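Local atomic coordinates of fibrinogen binding protein (Staphylococcus aureus subsp. aureus Mu50, PDB entry 3DOA), a protein that probably binds fibrinogen and belongs to the NFACT family, whose relatives RqcH and Rqc2 act on large ribosomal subunits obstructed by unfinished nascent chains. Residues N31-M36 and L48-P53; P72-V77 and E139-L144; T116-I121 and I129-N134. One frame throughout, in Å; residues are numbered along the deposited sequence.

Followed from the N terminus, the chain first closes on itself at contact 1, the open end of a hairpin whose eleven intervening residues carry the rest of its two strands. This hairpin forms the middle of a four-stranded antiparallel sheet. Contact 2 then opens on the helix 73-82 and does not close until 62 residues later, where strand 137-140 ends; contact 3, a second hairpin, lies wholly within that span. Strand 127-132 of contact 3 neighbours strand 137-140 in a five-stranded sheet, and Leu130 meets Glu139 through the backbone. Phe141 of contact 2 packs on Ile34 of contact 1, tying the helix and both sheets together.

Contact 1 (N31-M36 and L48-P53)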
loop_
_atom_site.group_PDB
_atom_site.type_symbol
_atom_site.label_atom_id
_atom_site.label_comp_id
_atom_site.label_asym_id
_atom_site.label_seq_id
_atom_site.Cartn_x
_atom_site.Cartn_y
_atom_site.Cartn_z
ATOM N N ASN A 31 -10.398 16.741 -2.286
ATOM C CA ASN A 31 -10.879 16.129 -1.056
ATOM C C ASN A 31 -10.386 14.759 -0.779
ATOM O O ASN A 31 -10.682 14.227 0.272
ATOM C CB ASN A 31 -12.376 16.039 -1.061
ATOM C CG ASN A 31 -13.010 17.362 -0.897
ATOM O OD1 ASN A 31 -13.479 17.956 -1.895
ATOM N ND2 ASN A 31 -12.992 17.891 0.363
ATOM N N ASP A 32 -9.656 14.175 -1.717
ATOM C CA ASP A 32 -9.253 12.775 -1.633
ATOM C C ASP A 32 -7.743 12.624 -1.598
ATOM O O ASP A 32 -7.242 11.511 -1.581
ATOM C CB ASP A 32 -9.817 12.004 -2.838
ATOM C CG ASP A 32 -11.366 11.854 -2.794
ATOM O OD1 ASP A 32 -11.910 11.374 -1.754
ATOM O OD2 ASP A 32 -12.038 12.204 -3.812
ATOM N N THR A 33 -7.005 13.726 -1.564
ATOM C CA THR A 33 -5.601 13.632 -1.837
ATOM C C THR A 33 -4.736 14.545 -1.016
ATOM O O THR A 33 -5.007 15.760 -0.891
ATOM C CB THR A 33 -5.345 14.047 -3.239
ATOM O OG1 THR A 33 -6.243 13.347 -4.101
ATOM C CG2 THR A 33 -3.901 13.749 -3.589
ATOM N N ILE A 34 -3.673 13.956 -0.486
ATOM C CA ILE A 34 -2.644 14.695 0.187
ATOM C C ILE A 34 -1.340 14.500 -0.540
ATOM O O ILE A 34 -0.912 13.394 -0.873
ATOM C CB ILE A 34 -2.520 14.320 1.692
ATOM C CG1 ILE A 34 -3.620 15.013 2.510
ATOM C CG2 ILE A 34 -1.193 14.707 2.272
ATOM C CD1 ILE A 34 -3.676 16.540 2.324
ATOM N N LEU A 35 -0.719 15.642 -0.756
ATOM C CA LEU A 35 0.527 15.809 -1.453
ATOM C C LEU A 35 1.506 16.255 -0.402
ATOM O O LEU A 35 1.295 17.277 0.247
ATOM C CB LEU A 35 0.314 16.917 -2.476
ATOM C CG LEU A 35 1.018 16.771 -3.811
ATOM C CD1 LEU A 35 1.252 15.270 -4.176
ATOM C CD2 LEU A 35 0.203 17.551 -4.869
ATOM N N MET A 36 2.556 15.499 -0.167
ATOM C CA MET A 36 3.426 15.812 0.972
ATOM C C MET A 36 4.825 15.937 0.405
ATOM O O MET A 36 5.369 14.917 -0.005
ATOM C CB MET A 36 3.277 14.717 2.035
ATOM C CG MET A 36 4.466 14.531 2.943
ATOM S SD MET A 36 4.260 13.370 4.403
ATOM C CE MET A 36 2.644 13.790 5.145
ATOM N N LEU A 48 2.471 11.328 -3.000
ATOM C CA LEU A 48 1.041 11.446 -3.136
ATOM C C LEU A 48 0.395 10.317 -2.399
ATOM O O LEU A 48 0.795 9.130 -2.509
ATOM C CB LEU A 48 0.639 11.444 -4.604
ATOM C CG LEU A 48 -0.852 11.604 -4.973
ATOM C CD1 LEU A 48 -1.034 12.285 -6.366
ATOM C CD2 LEU A 48 -1.541 10.280 -4.930
ATOM N N LEU A 49 -0.589 10.731 -1.615
ATOM C CA LEU A 49 -1.326 9.856 -0.742
ATOM C C LEU A 49 -2.770 10.099 -1.120
ATOM O O LEU A 49 -3.269 11.166 -0.839
ATOM C CB LEU A 49 -1.071 10.212 0.737
ATOM C CG LEU A 49 0.357 10.124 1.364
ATOM C CD1 LEU A 49 1.006 11.485 1.571
ATOM C CD2 LEU A 49 0.356 9.445 2.717
ATOM N N SER A 50 -3.418 9.157 -1.815
ATOM C CA SER A 50 -4.809 9.334 -2.261
ATOM C C SER A 50 -5.635 8.357 -1.534
ATOM O O SER A 50 -5.264 7.255 -1.343
ATOM C CB SER A 50 -5.037 9.099 -3.775
ATOM O OG SER A 50 -6.234 9.770 -4.263
ATOM N N ILE A 51 -6.810 8.787 -1.190
ATOM C CA ILE A 51 -7.717 8.059 -0.340
ATOM C C ILE A 51 -8.919 7.753 -1.262
ATOM O O ILE A 51 -9.963 7.290 -0.807
ATOM C CB ILE A 51 -8.085 9.058 0.803
ATOM C CG1 ILE A 51 -8.888 8.519 1.967
ATOM C CG2 ILE A 51 -8.991 10.247 0.256
ATOM C CD1 ILE A 51 -9.870 9.762 2.557
ATOM N N HIS A 52 -8.766 8.033 -2.564
ATOM C CA HIS A 52 -9.884 8.020 -3.490
ATOM C C HIS A 52 -10.502 6.600 -3.602
ATOM O O HIS A 52 -9.761 5.597 -3.678
ATOM C CB HIS A 52 -9.383 8.485 -4.837
ATOM C CG HIS A 52 -10.445 8.523 -5.868
ATOM N ND1 HIS A 52 -11.145 9.672 -6.165
ATOM C CD2 HIS A 52 -10.992 7.541 -6.616
ATOM C CE1 HIS A 52 -12.050 9.403 -7.090
ATOM N NE2 HIS A 52 -11.977 8.116 -7.378
ATOM N N PRO A 53 -11.850 6.501 -3.590
ATOM C CA PRO A 53 -12.557 5.215 -3.453
ATOM C C PRO A 53 -12.204 4.195 -4.526
ATOM O O PRO A 53 -12.172 2.977 -4.275
ATOM C CB PRO A 53 -14.009 5.595 -3.522
ATOM C CG PRO A 53 -14.037 6.959 -4.043
ATOM C CD PRO A 53 -12.797 7.615 -3.676
#
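Leu49 lays its CD1 methyl against the side chains of the facing strand: CD1 lies 4.0 Å from CG2 of Ile34, and the same methyl also reaches CB of Met36. With CG beside the backbone N (chi1 -62°), the leucine brings this branch beside the Ile34 carbonyl oxygen. Ile34 and Leu49 are at the same time a hydrogen-bonded antiparallel pair: Ile34 N gives to Leu49 O at 2.8 Å, nearly straight at 173°, and Leu49 N returns a bond to Ile34 O. Strands 33-40 and 43-50 form a beta hairpin, and as in any antiparallel ladder successive pairs turn their side chains to alternate faces. On the other face Leu48 is shared by two neighbours, its CB lying 3.9 Å from Leu35 CD1 and its CG 4.0 Å from Thr33 CG2. The Thr33 hydroxyl is hydrogen-bonded to the Asp30 side chain, just before the segment. Past the strand ends, OD2 of Asp32 stands 3.6 Å from ND1 of His52, with carboxylate and imidazole planes almost perpendicular. Strands 22-30 and 57-61 flank the hairpin, through backbone bonds of Leu35 with Asn27 and of Leu48 with Gln59, while the face of Ile34 and Met36 is covered by Phe74, Phe78 and Leu82 of helix 73-82 and by Phe141 from the loop after strand 137-140.

Contact 2 (P72-V77 and E139-L144); sequences PMFARV and EGFKHL
Phe74 and Phe141 lie almost parallel, their planes 9° apart and their centroids separated by 4.4 Å in an offset stack. Close packing is concentrated here: CD2 of Phe74 sits over the centre of the Phe141 ring, and CB of Phe141 in turn makes a CH-pi contact over the Phe74 face. Phe74 reaches across because its CG is anti to the backbone N (chi1 -174°), carrying the ring off the helix. At the ring edge comes the aliphatic part of Glu139, whose CG is 3.7 Å from Phe74 CD1. The outer side is looser and more exposed. Val77 CG1 approaches Glu139 CB no nearer than 4.3 Å, and the bent Met73 chain brings CE to 3.7 Å from Glu139 OE2. The carboxylate is held by its own segment: OE1 accepts Gly140 N on its anti lone pair and His143 NE2, at 2.7 Å, on the syn side, 22° out of the carboxylate plane, which should restrict rotation of the acid. Both rings also touch Gln28 of strand 22-30, and the whole is an offset aromatic pair that, within the NFACT N-terminal and middle region, joins helix 73-82 to the loop leaving edge strand 137-140 of the five-stranded sheet.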
loop_
_atom_site.group_PDB
_atom_site.type_symbol
_atom_site.label_atom_id
_atom_site.label_comp_id
_atom_site.label_asym_id
_atom_site.label_seq_id
_atom_site.Cartn_x
_atom_site.Cartn_y
_atom_site.Cartn_z
ATOM N N PRO A 72 -6.719 23.942 2.914
ATOM C CA PRO A 72 -7.790 23.515 3.833
ATOM C C PRO A 72 -7.377 22.823 5.140
ATOM O O PRO A 72 -6.267 22.300 5.277
ATOM C CB PRO A 72 -8.607 22.563 2.975
ATOM C CG PRO A 72 -7.635 21.995 1.989
ATOM C CD PRO A 72 -6.555 23.015 1.778
ATOM N N MET A 73 -8.340 22.801 6.061
ATOM C CA MET A 73 -8.210 22.352 7.431
ATOM C C MET A 73 -7.257 21.181 7.580
ATOM O O MET A 73 -6.307 21.204 8.381
ATOM C CB MET A 73 -9.609 22.014 7.912
ATOM C CG MET A 73 -9.769 21.546 9.321
ATOM S SD MET A 73 -9.261 19.806 9.542
ATOM C CE MET A 73 -10.754 18.823 9.175
ATOM N N PHE A 74 -7.486 20.135 6.806
ATOM C CA PHE A 74 -6.812 18.895 7.091
ATOM C C PHE A 74 -5.338 19.033 6.790
ATOM O O PHE A 74 -4.486 18.540 7.542
ATOM C CB PHE A 74 -7.407 17.807 6.280
ATOM C CG PHE A 74 -6.884 16.490 6.609
ATOM C CD1 PHE A 74 -7.272 15.858 7.792
ATOM C CD2 PHE A 74 -6.022 15.835 5.738
ATOM C CE1 PHE A 74 -6.754 14.548 8.112
ATOM C CE2 PHE A 74 -5.523 14.526 6.040
ATOM C CZ PHE A 74 -5.885 13.890 7.222
ATOM N N ALA A 75 -5.046 19.728 5.694
ATOM C CA ALA A 75 -3.674 20.078 5.311
ATOM C C ALA A 75 -3.056 20.967 6.396
ATOM O O ALA A 75 -1.903 20.753 6.776
ATOM C CB ALA A 75 -3.661 20.794 3.955
ATOM N N ARG A 76 -3.840 21.931 6.901
ATOM C CA ARG A 76 -3.415 22.799 8.008
ATOM C C ARG A 76 -2.961 21.931 9.198
ATOM O O ARG A 76 -1.812 22.026 9.683
ATOM C CB ARG A 76 -4.552 23.709 8.475
ATOM C CG ARG A 76 -4.743 25.000 7.757
ATOM C CD ARG A 76 -5.581 25.941 8.653
ATOM N NE ARG A 76 -7.009 25.588 8.746
ATOM C CZ ARG A 76 -7.896 25.758 7.743
ATOM N NH1 ARG A 76 -7.509 26.246 6.552
ATOM N NH2 ARG A 76 -9.184 25.407 7.905
ATOM N N VAL A 77 -3.863 21.051 9.628
ATOM C CA VAL A 77 -3.557 20.234 10.759
ATOM C C VAL A 77 -2.271 19.535 10.476
ATOM O O VAL A 77 -1.400 19.439 11.338
ATOM C CB VAL A 77 -4.557 19.158 11.051
ATOM C CG1 VAL A 77 -4.014 18.309 12.177
ATOM C CG2 VAL A 77 -5.929 19.744 11.374
ATOM N N GLU A 139 -6.093 13.403 13.943
ATOM C CA GLU A 139 -7.131 13.749 12.903
ATOM C C GLU A 139 -7.218 12.648 11.867
ATOM O O GLU A 139 -6.290 11.835 11.721
ATOM C CB GLU A 139 -6.853 15.129 12.243
ATOM C CG GLU A 139 -7.959 15.837 11.447
ATOM C CD GLU A 139 -9.380 15.717 11.991
ATOM O OE1 GLU A 139 -9.882 14.586 12.179
ATOM O OE2 GLU A 139 -10.048 16.763 12.167
ATOM N N GLY A 140 -8.381 12.629 11.209
ATOM C CA GLY A 140 -8.735 11.693 10.141
ATOM C C GLY A 140 -9.233 12.373 8.874
ATOM O O GLY A 140 -10.188 13.181 8.903
ATOM N N PHE A 141 -8.616 12.041 7.739
ATOM C CA PHE A 141 -9.131 12.579 6.512
ATOM C C PHE A 141 -10.591 12.186 6.390
ATOM O O PHE A 141 -11.331 12.890 5.807
ATOM C CB PHE A 141 -8.342 12.091 5.327
ATOM C CG PHE A 141 -8.256 13.090 4.157
ATOM C CD1 PHE A 141 -9.053 14.182 4.071
ATOM C CD2 PHE A 141 -7.343 12.868 3.122
ATOM C CE1 PHE A 141 -8.902 15.035 3.016
ATOM C CE2 PHE A 141 -7.204 13.724 2.082
ATOM C CZ PHE A 141 -7.968 14.786 2.003
ATOM N N LYS A 142 -10.997 11.059 6.958
ATOM C CA LYS A 142 -12.404 10.705 7.072
ATOM C C LYS A 142 -12.721 10.216 8.486
ATOM O O LYS A 142 -11.967 9.437 9.061
ATOM C CB LYS A 142 -12.738 9.566 6.095
ATOM C CG LYS A 142 -13.665 9.871 4.897
ATOM C CD LYS A 142 -13.393 8.911 3.667
ATOM C CE LYS A 142 -13.798 7.411 3.913
ATOM N NZ LYS A 142 -13.400 6.483 2.799
ATOM N N HIS A 143 -13.881 10.614 9.000
ATOM C CA HIS A 143 -14.352 10.193 10.320
ATOM C C HIS A 143 -15.319 8.995 10.315
ATOM O O HIS A 143 -16.280 8.996 9.571
ATOM C CB HIS A 143 -15.063 11.368 11.025
ATOM C CG HIS A 143 -14.129 12.441 11.498
ATOM N ND1 HIS A 143 -14.537 13.468 12.320
ATOM C CD2 HIS A 143 -12.803 12.636 11.267
ATOM C CE1 HIS A 143 -13.505 14.269 12.539
ATOM N NE2 HIS A 143 -12.443 13.787 11.917
ATOM N N LEU A 144 -15.075 8.021 11.194
ATOM C CA LEU A 144 -16.026 6.965 11.513
ATOM C C LEU A 144 -16.630 7.216 12.872
ATOM O O LEU A 144 -15.957 7.059 13.888
ATOM C CB LEU A 144 -15.341 5.611 11.566
ATOM C CG LEU A 144 -14.884 4.990 10.263
ATOM C CD1 LEU A 144 -14.379 6.055 9.315
ATOM C CD2 LEU A 144 -13.828 3.934 10.595
#

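Contact 3 (T116-I121 and I129-N134)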
loop_
_atom_site.group_PDB
_atom_site.type_symbol
_atom_site.label_atom_id
_atom_site.label_comp_id
_atom_site.label_asym_id
_atom_site.label_seq_id
_atom_site.Cartn_x
_atom_site.Cartn_y
_atom_site.Cartn_z
ATOM N N THR A 116 2.725 9.730 13.783
ATOM C CA THR A 116 2.630 8.722 12.726
ATOM C C THR A 116 1.482 9.028 11.775
ATOM O O THR A 116 0.331 9.218 12.219
ATOM C CB THR A 116 2.375 7.374 13.297
ATOM O OG1 THR A 116 3.527 7.001 14.045
ATOM C CG2 THR A 116 2.143 6.363 12.210
ATOM N N VAL A 117 1.801 9.102 10.474
ATOM C CA VAL A 117 0.781 9.142 9.419
ATOM C C VAL A 117 0.470 7.696 8.960
ATOM O O VAL A 117 1.380 6.954 8.597
ATOM C CB VAL A 117 1.276 9.962 8.249
ATOM C CG1 VAL A 117 0.279 9.887 7.063
ATOM C CG2 VAL A 117 1.529 11.402 8.718
ATOM N N ILE A 118 -0.803 7.302 9.030
ATOM C CA ILE A 118 -1.286 5.975 8.616
ATOM C C ILE A 118 -2.176 6.070 7.333
ATOM O O ILE A 118 -3.242 6.698 7.343
ATOM C CB ILE A 118 -2.101 5.327 9.708
ATOM C CG1 ILE A 118 -1.454 5.569 11.081
ATOM C CG2 ILE A 118 -2.220 3.860 9.430
ATOM C CD1 ILE A 118 -1.953 4.612 12.214
ATOM N N LEU A 119 -1.694 5.498 6.213
ATOM C CA LEU A 119 -2.494 5.355 4.996
ATOM C C LEU A 119 -3.001 3.906 4.953
ATOM O O LEU A 119 -2.209 2.953 5.019
ATOM C CB LEU A 119 -1.685 5.690 3.745
ATOM C CG LEU A 119 -2.448 5.633 2.403
ATOM C CD1 LEU A 119 -3.656 6.567 2.327
ATOM C CD2 LEU A 119 -1.514 5.892 1.247
ATOM N N GLU A 120 -4.315 3.789 4.879
ATOM C CA GLU A 120 -5.010 2.543 4.745
ATOM C C GLU A 120 -5.653 2.568 3.401
ATOM O O GLU A 120 -6.530 3.352 3.168
ATOM C CB GLU A 120 -6.119 2.442 5.762
ATOM C CG GLU A 120 -5.691 2.479 7.171
ATOM C CD GLU A 120 -6.840 2.393 8.072
ATOM O OE1 GLU A 120 -7.939 2.621 7.601
ATOM O OE2 GLU A 120 -6.663 2.095 9.245
ATOM N N ILE A 121 -5.204 1.691 2.508
ATOM C CA ILE A 121 -5.756 1.619 1.160
ATOM C C ILE A 121 -6.796 0.510 1.050
ATOM O O ILE A 121 -6.454 -0.662 0.893
ATOM C CB ILE A 121 -4.654 1.381 0.111
ATOM C CG1 ILE A 121 -3.329 1.984 0.583
ATOM C CG2 ILE A 121 -5.062 1.967 -1.232
ATOM C CD1 ILE A 121 -2.446 2.476 -0.542
ATOM N N ILE A 129 -4.763 9.078 8.287
ATOM C CA ILE A 129 -4.917 9.282 9.740
ATOM C C ILE A 129 -3.581 9.586 10.466
ATOM O O ILE A 129 -2.520 8.949 10.258
ATOM C CB ILE A 129 -5.542 8.066 10.460
ATOM C CG1 ILE A 129 -6.836 7.605 9.806
ATOM C CG2 ILE A 129 -5.848 8.381 11.909
ATOM C CD1 ILE A 129 -7.180 6.173 10.275
ATOM N N LEU A 130 -3.676 10.573 11.357
ATOM C CA LEU A 130 -2.532 11.078 12.080
ATOM C C LEU A 130 -2.753 10.723 13.534
ATOM O O LEU A 130 -3.823 10.946 14.086
ATOM C CB LEU A 130 -2.484 12.581 11.872
ATOM C CG LEU A 130 -1.223 13.315 12.302
ATOM C CD1 LEU A 130 0.052 12.743 11.650
ATOM C CD2 LEU A 130 -1.493 14.815 12.015
ATOM N N VAL A 131 -1.748 10.131 14.140
ATOM C CA VAL A 131 -1.854 9.726 15.505
ATOM C C VAL A 131 -0.542 10.127 16.154
ATOM O O VAL A 131 0.440 10.416 15.441
ATOM C CB VAL A 131 -2.037 8.222 15.609
ATOM C CG1 VAL A 131 -3.224 7.797 14.786
ATOM C CG2 VAL A 131 -0.785 7.518 15.145
ATOM N N ASP A 132 -0.521 10.141 17.497
ATOM C CA ASP A 132 0.699 10.412 18.248
ATOM C C ASP A 132 1.397 9.107 18.584
ATOM O O ASP A 132 0.932 8.021 18.217
ATOM C CB ASP A 132 0.363 11.200 19.492
ATOM C CG ASP A 132 -0.498 10.411 20.470
ATOM O OD1 ASP A 132 -0.402 9.169 20.497
ATOM O OD2 ASP A 132 -1.273 11.038 21.233
ATOM N N GLU A 133 2.515 9.218 19.288
ATOM C CA GLU A 133 3.316 8.045 19.738
ATOM C C GLU A 133 2.563 7.079 20.624
ATOM O O GLU A 133 2.962 5.906 20.695
ATOM C CB GLU A 133 4.640 8.431 20.466
ATOM C CG GLU A 133 4.496 9.105 21.788
ATOM C CD GLU A 133 4.048 10.540 21.609
ATOM O OE1 GLU A 133 3.138 10.845 20.793
ATOM O OE2 GLU A 133 4.609 11.414 22.273
ATOM N N ASN A 134 1.499 7.534 21.287
ATOM C CA ASN A 134 0.586 6.574 21.936
ATOM C C ASN A 134 -0.649 6.090 21.120
ATOM O O ASN A 134 -1.555 5.484 21.691
ATOM C CB ASN A 134 0.169 7.162 23.252
ATOM C CG ASN A 134 1.376 7.591 24.096
ATOM O OD1 ASN A 134 2.420 6.919 24.090
ATOM N ND2 ASN A 134 1.244 8.722 24.805
#
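The carbonyl oxygen of Ile129 receives the N-H of Ile118 at 2.7 Å, in the carbonyl plane and nearly straight at 170°, and is also approached by CA of Val117 in a CA-H...O contact. These atoms belong to a beta hairpin of strands 112-120 and 127-132, within an antiparallel five-stranded sheet. Ile129 N bonds back to Ile118 O, and two residues along each strand Thr116 and Val131 form the next hydrogen-bonded pair, with Thr116 N 2.9 Å from Val131 O. Between them stands the non-hydrogen-bonded pair of Val117 and Leu130, so the two kinds alternate as they must in a regular antiparallel ladder. The side chains sort accordingly. On one face Val131 sets its CG2 between its own backbone N and carbonyl carbon, where it meets CB of Thr116 at 3.7 Å; Ile118 reaches along the same face, its CD1 lying 4.3 Å from Val131 CG1. The Thr116 hydroxyl is bonded to Asp102. OE2 of the buried Glu120 is bonded to the Tyr160 hydroxyl and lies 4.2 Å from CD1 of Ile129. The other face turns to helix 73-82, where Leu82 touches both Val117 and Leu130 and Phe78 touches Leu130. There the two strands meet through methyl groups, CG2 of Val117 resting 3.5 Å from CD1 of Leu130.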